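Local coordinates for protein apical membrane antigen 1 (Toxoplasma gondii, PDB 3ZLE) that may help the sporozoite invade host cells, this chain being part of the ectodomain of a surface antigen of the apicomplexan AMA1 family, at residues G37-K49 with N135-P147. Numbering follows the deposited sequence.
With NAG (2-acetamido-2-deoxy-beta-D-glucopyranose), chain M.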
# COMPACT_ATOMS: atom_id res chain seq x y z
N GLY A 37 4.39 10.23 6.62
CA GLY A 37 3.35 11.22 6.79
C GLY A 37 3.36 11.85 8.17
O GLY A 37 2.54 12.72 8.46
N ARG A 38 4.28 11.43 9.03
CA ARG A 38 4.37 11.96 10.39
C ARG A 38 5.78 12.41 10.74
O ARG A 38 6.75 11.90 10.20
CB ARG A 38 3.95 10.91 11.37
CG ARG A 38 2.45 10.81 11.52
CD ARG A 38 2.18 9.59 12.34
NE ARG A 38 0.83 9.61 12.88
CZ ARG A 38 0.56 9.83 14.15
NH1 ARG A 38 1.54 10.14 14.99
NH2 ARG A 38 -0.69 9.75 14.57
N ASP A 39 5.89 13.26 11.76
CA ASP A 39 7.17 13.59 12.34
C ASP A 39 7.12 13.61 13.86
O ASP A 39 6.07 13.88 14.45
CB ASP A 39 7.67 14.92 11.82
CG ASP A 39 6.57 15.89 11.56
OD1 ASP A 39 6.14 16.55 12.52
OD2 ASP A 39 6.14 16.00 10.39
N THR A 40 8.21 13.21 14.47
CA THR A 40 8.32 13.21 15.91
C THR A 40 9.77 13.38 16.23
O THR A 40 10.64 12.83 15.52
CB THR A 40 7.88 11.86 16.49
OG1 THR A 40 6.61 11.52 15.95
CG2 THR A 40 7.82 11.90 18.02
N GLU A 41 10.04 14.19 17.26
CA GLU A 41 11.40 14.41 17.75
C GLU A 41 12.36 14.80 16.63
O GLU A 41 13.54 14.46 16.67
CB GLU A 41 11.92 13.19 18.48
CG GLU A 41 11.05 12.73 19.65
CD GLU A 41 11.60 11.49 20.33
OE1 GLU A 41 12.52 10.86 19.77
OE2 GLU A 41 11.11 11.13 21.42
N GLY A 42 11.83 15.44 15.59
CA GLY A 42 12.67 15.86 14.45
C GLY A 42 12.81 14.83 13.32
O GLY A 42 13.40 15.14 12.29
N TYR A 43 12.18 13.66 13.43
CA TYR A 43 12.28 12.67 12.34
C TYR A 43 10.97 12.37 11.62
O TYR A 43 9.92 12.28 12.26
CB TYR A 43 12.90 11.38 12.82
CG TYR A 43 14.23 11.56 13.43
CD1 TYR A 43 15.40 11.48 12.66
CD2 TYR A 43 14.36 11.73 14.80
CE1 TYR A 43 16.66 11.57 13.24
CE2 TYR A 43 15.60 11.86 15.40
CZ TYR A 43 16.75 11.80 14.62
OH TYR A 43 17.98 11.91 15.24
N ARG A 44 11.07 12.10 10.32
CA ARG A 44 9.91 11.60 9.55
C ARG A 44 9.51 10.19 10.00
O ARG A 44 10.36 9.34 10.30
CB ARG A 44 10.23 11.63 8.05
CG ARG A 44 11.04 12.83 7.68
CD ARG A 44 10.78 13.29 6.25
NE ARG A 44 9.37 13.28 5.93
CZ ARG A 44 8.90 13.22 4.69
NH1 ARG A 44 9.74 13.21 3.66
NH2 ARG A 44 7.60 13.30 4.48
N GLU A 45 8.22 10.00 10.22
CA GLU A 45 7.73 8.79 10.88
C GLU A 45 6.64 8.18 9.98
O GLU A 45 5.90 8.94 9.31
CB GLU A 45 7.18 9.17 12.27
CG GLU A 45 6.61 8.04 13.09
CD GLU A 45 6.12 8.51 14.45
OE1 GLU A 45 5.31 9.45 14.48
OE2 GLU A 45 6.56 7.96 15.49
N VAL A 46 6.68 6.86 9.79
CA VAL A 46 5.71 6.17 8.89
C VAL A 46 4.35 6.30 9.51
O VAL A 46 4.18 5.98 10.68
CB VAL A 46 6.03 4.65 8.71
CG1 VAL A 46 5.13 3.99 7.64
CG2 VAL A 46 7.49 4.45 8.33
N GLY A 47 3.34 6.70 8.73
CA GLY A 47 2.09 7.16 9.32
C GLY A 47 0.75 6.67 8.80
O GLY A 47 -0.26 6.91 9.43
N GLY A 48 0.72 5.96 7.67
CA GLY A 48 -0.56 5.58 7.06
C GLY A 48 -1.37 4.62 7.91
O GLY A 48 -0.80 3.78 8.62
N LYS A 49 -2.68 4.70 7.81
CA LYS A 49 -3.57 3.85 8.62
C LYS A 49 -3.87 2.48 7.99
O LYS A 49 -4.41 1.57 8.67
CB LYS A 49 -4.89 4.60 8.93
CG LYS A 49 -4.80 5.45 10.19
CD LYS A 49 -5.40 6.84 10.04
CE LYS A 49 -6.52 6.88 9.01
NZ LYS A 49 -7.58 7.87 9.35
N ASN A 135 16.89 6.01 19.90
CA ASN A 135 17.53 6.81 18.88
C ASN A 135 18.79 6.11 18.37
O ASN A 135 19.57 5.61 19.16
CB ASN A 135 17.84 8.21 19.40
CG ASN A 135 18.23 9.17 18.29
OD1 ASN A 135 19.34 9.09 17.76
ND2 ASN A 135 17.34 10.09 17.97
N PRO A 136 18.92 5.98 17.04
CA PRO A 136 20.03 5.21 16.49
C PRO A 136 21.35 6.00 16.49
O PRO A 136 22.42 5.42 16.27
CB PRO A 136 19.58 4.90 15.05
CG PRO A 136 18.30 5.66 14.83
CD PRO A 136 18.12 6.60 15.99
N SER A 137 21.28 7.30 16.76
CA SER A 137 22.47 8.11 17.09
C SER A 137 22.69 8.24 18.60
O SER A 137 23.53 7.56 19.18
CB SER A 137 22.38 9.49 16.45
OG SER A 137 22.69 9.42 15.07
N THR A 138 21.89 9.10 19.24
CA THR A 138 22.10 9.43 20.65
C THR A 138 22.05 8.19 21.52
O THR A 138 22.56 8.21 22.64
CB THR A 138 21.08 10.46 21.17
OG1 THR A 138 19.83 9.82 21.47
CG2 THR A 138 20.85 11.55 20.14
N ASN A 139 21.45 7.13 21.01
CA ASN A 139 21.31 5.87 21.75
C ASN A 139 20.32 5.96 22.94
O ASN A 139 20.23 5.05 23.75
CB ASN A 139 22.71 5.34 22.19
CG ASN A 139 22.70 3.86 22.53
OD1 ASN A 139 21.71 3.35 23.06
ND2 ASN A 139 23.82 3.15 22.27
N TYR A 140 19.52 7.04 22.98
CA TYR A 140 18.55 7.25 24.07
C TYR A 140 17.14 6.85 23.65
O TYR A 140 16.76 7.07 22.50
CB TYR A 140 18.52 8.73 24.48
CG TYR A 140 19.78 9.23 25.16
CD1 TYR A 140 20.36 8.52 26.22
CD2 TYR A 140 20.35 10.45 24.80
CE1 TYR A 140 21.50 8.98 26.86
CE2 TYR A 140 21.49 10.92 25.43
CZ TYR A 140 22.06 10.18 26.46
OH TYR A 140 23.18 10.66 27.09
N THR A 141 16.34 6.35 24.59
CA THR A 141 14.96 5.97 24.25
C THR A 141 14.17 7.15 23.70
O THR A 141 14.46 8.32 24.02
CB THR A 141 14.20 5.29 25.42
OG1 THR A 141 13.51 6.28 26.19
CG2 THR A 141 15.13 4.50 26.33
N SER A 142 13.20 6.85 22.84
CA SER A 142 12.50 7.85 22.01
C SER A 142 11.00 7.51 22.00
O SER A 142 10.65 6.38 22.34
CB SER A 142 13.06 7.80 20.58
OG SER A 142 12.23 8.46 19.65
N THR A 143 10.14 8.46 21.60
CA THR A 143 8.69 8.17 21.39
C THR A 143 8.36 7.82 19.91
O THR A 143 7.18 7.66 19.54
CB THR A 143 7.80 9.38 21.79
OG1 THR A 143 7.93 10.43 20.81
CG2 THR A 143 8.19 9.92 23.19
N TYR A 144 9.39 7.88 19.07
CA TYR A 144 9.30 7.45 17.67
C TYR A 144 8.64 6.07 17.58
O TYR A 144 8.97 5.18 18.35
CB TYR A 144 10.71 7.36 17.08
CG TYR A 144 10.74 7.30 15.57
CD1 TYR A 144 10.70 8.45 14.81
CD2 TYR A 144 10.91 6.08 14.90
CE1 TYR A 144 10.76 8.41 13.43
CE2 TYR A 144 10.92 6.02 13.53
CZ TYR A 144 10.85 7.20 12.79
OH TYR A 144 10.89 7.17 11.39
N LYS A 145 7.77 5.87 16.60
CA LYS A 145 7.22 4.53 16.32
C LYS A 145 7.79 3.89 15.05
O LYS A 145 7.55 4.38 13.94
CB LYS A 145 5.71 4.59 16.22
CG LYS A 145 5.02 5.25 17.39
CD LYS A 145 4.87 4.29 18.52
CE LYS A 145 3.81 4.80 19.49
NZ LYS A 145 4.12 4.30 20.84
N TYR A 146 8.38 2.71 15.21
CA TYR A 146 8.80 1.85 14.09
C TYR A 146 7.64 1.35 13.22
O TYR A 146 6.51 1.20 13.71
CB TYR A 146 9.53 0.62 14.62
CG TYR A 146 10.77 0.94 15.44
CD1 TYR A 146 11.82 1.73 14.91
CD2 TYR A 146 10.94 0.41 16.71
CE1 TYR A 146 13.03 1.89 15.62
CE2 TYR A 146 12.13 0.58 17.42
CZ TYR A 146 13.16 1.33 16.89
OH TYR A 146 14.33 1.55 17.67
N PRO A 147 7.89 1.14 11.92
CA PRO A 147 6.93 0.44 11.06
C PRO A 147 7.13 -1.07 11.20
O PRO A 147 8.15 -1.51 11.73
CB PRO A 147 7.36 0.86 9.64
CG PRO A 147 8.84 1.06 9.76
CD PRO A 147 9.03 1.68 11.13
C1 NAG M . 25.43 3.44 21.86
C2 NAG M . 26.77 4.15 21.73
C3 NAG M . 27.87 3.18 21.30
C4 NAG M . 27.85 1.93 22.17
C5 NAG M . 26.45 1.35 22.27
C6 NAG M . 26.42 0.14 23.20
C7 NAG M . 26.98 6.49 21.09
C8 NAG M . 26.57 6.92 22.47
N2 NAG M . 26.67 5.23 20.77
O3 NAG M . 29.14 3.82 21.40
O4 NAG M . 28.73 0.95 21.60
O5 NAG M . 25.56 2.35 22.77
O6 NAG M . 25.36 -0.73 22.82
O7 NAG M . 27.56 7.23 20.32
O HOH W 1 5.20 3.80 12.27
O HOH W 2 8.41 5.24 11.56
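Tyr-144 lies along strand 43-45 of the hairpin, against Tyr-43, Arg-44 and Glu-45. Its CG stands anti to the backbone N (chi1 -164°), which carries the ring in beside the strand. CE1 meets Tyr-43 CB at 3.7 Å. Glu-45 CG sits over one ring face, offset toward the rim, and Arg-44 O lies in plane at the edge. Tyr-144 OH points at Arg-44 O; the modelled 2.5 Å is doubtfully short. The hydroxyl also pairs with Ser-163 OG. Trp-286 stacks on the same ring. Glu-45 runs past Tyr-144 in the reverse direction, its chain extended. Its OE2 accepts the N-H of Lys-145 (N to OE2 2.7 Å) through the anti lone pair. The lysine's bend at chi2 (-82°) turns its chain away, and NZ bonds to Tyr-129 O. A water joins Val-46 N to Lys-145 O, and Val-46 CG2 packs on Pro-147 CB at 3.8 Å.

The hairpin is a two-stranded antiparallel ribbon closed by a type I' turn from Thr-40 to Tyr-43, with a classic bulge opposite Glu-45. Segment 135-147 is the later part of the loop between helix 120-129 and strand 148-151.

At the turn, Glu-41 OE2 accepts the N-H of Thr-143 (N to OE2 2.8 Å) from above the carboxylate plane. Ser-142 OG donates to Glu-41 OE1, though the modelled 2.4 Å is too short to take literally. That OG accepts the N-H of Tyr-144, an ST turn. Asn-135 ND2 reaches Tyr-43 OH weakly, at 3.3 Å. Asn-135 OD1 receives the amides of Ser-137 and Thr-138 from opposite faces, an Asx turn that probably limits rotation of the amide. An NAG is modelled on Asn-139 ND2, in a poorly ordered part of the loop; the link's fine geometry is doubtful.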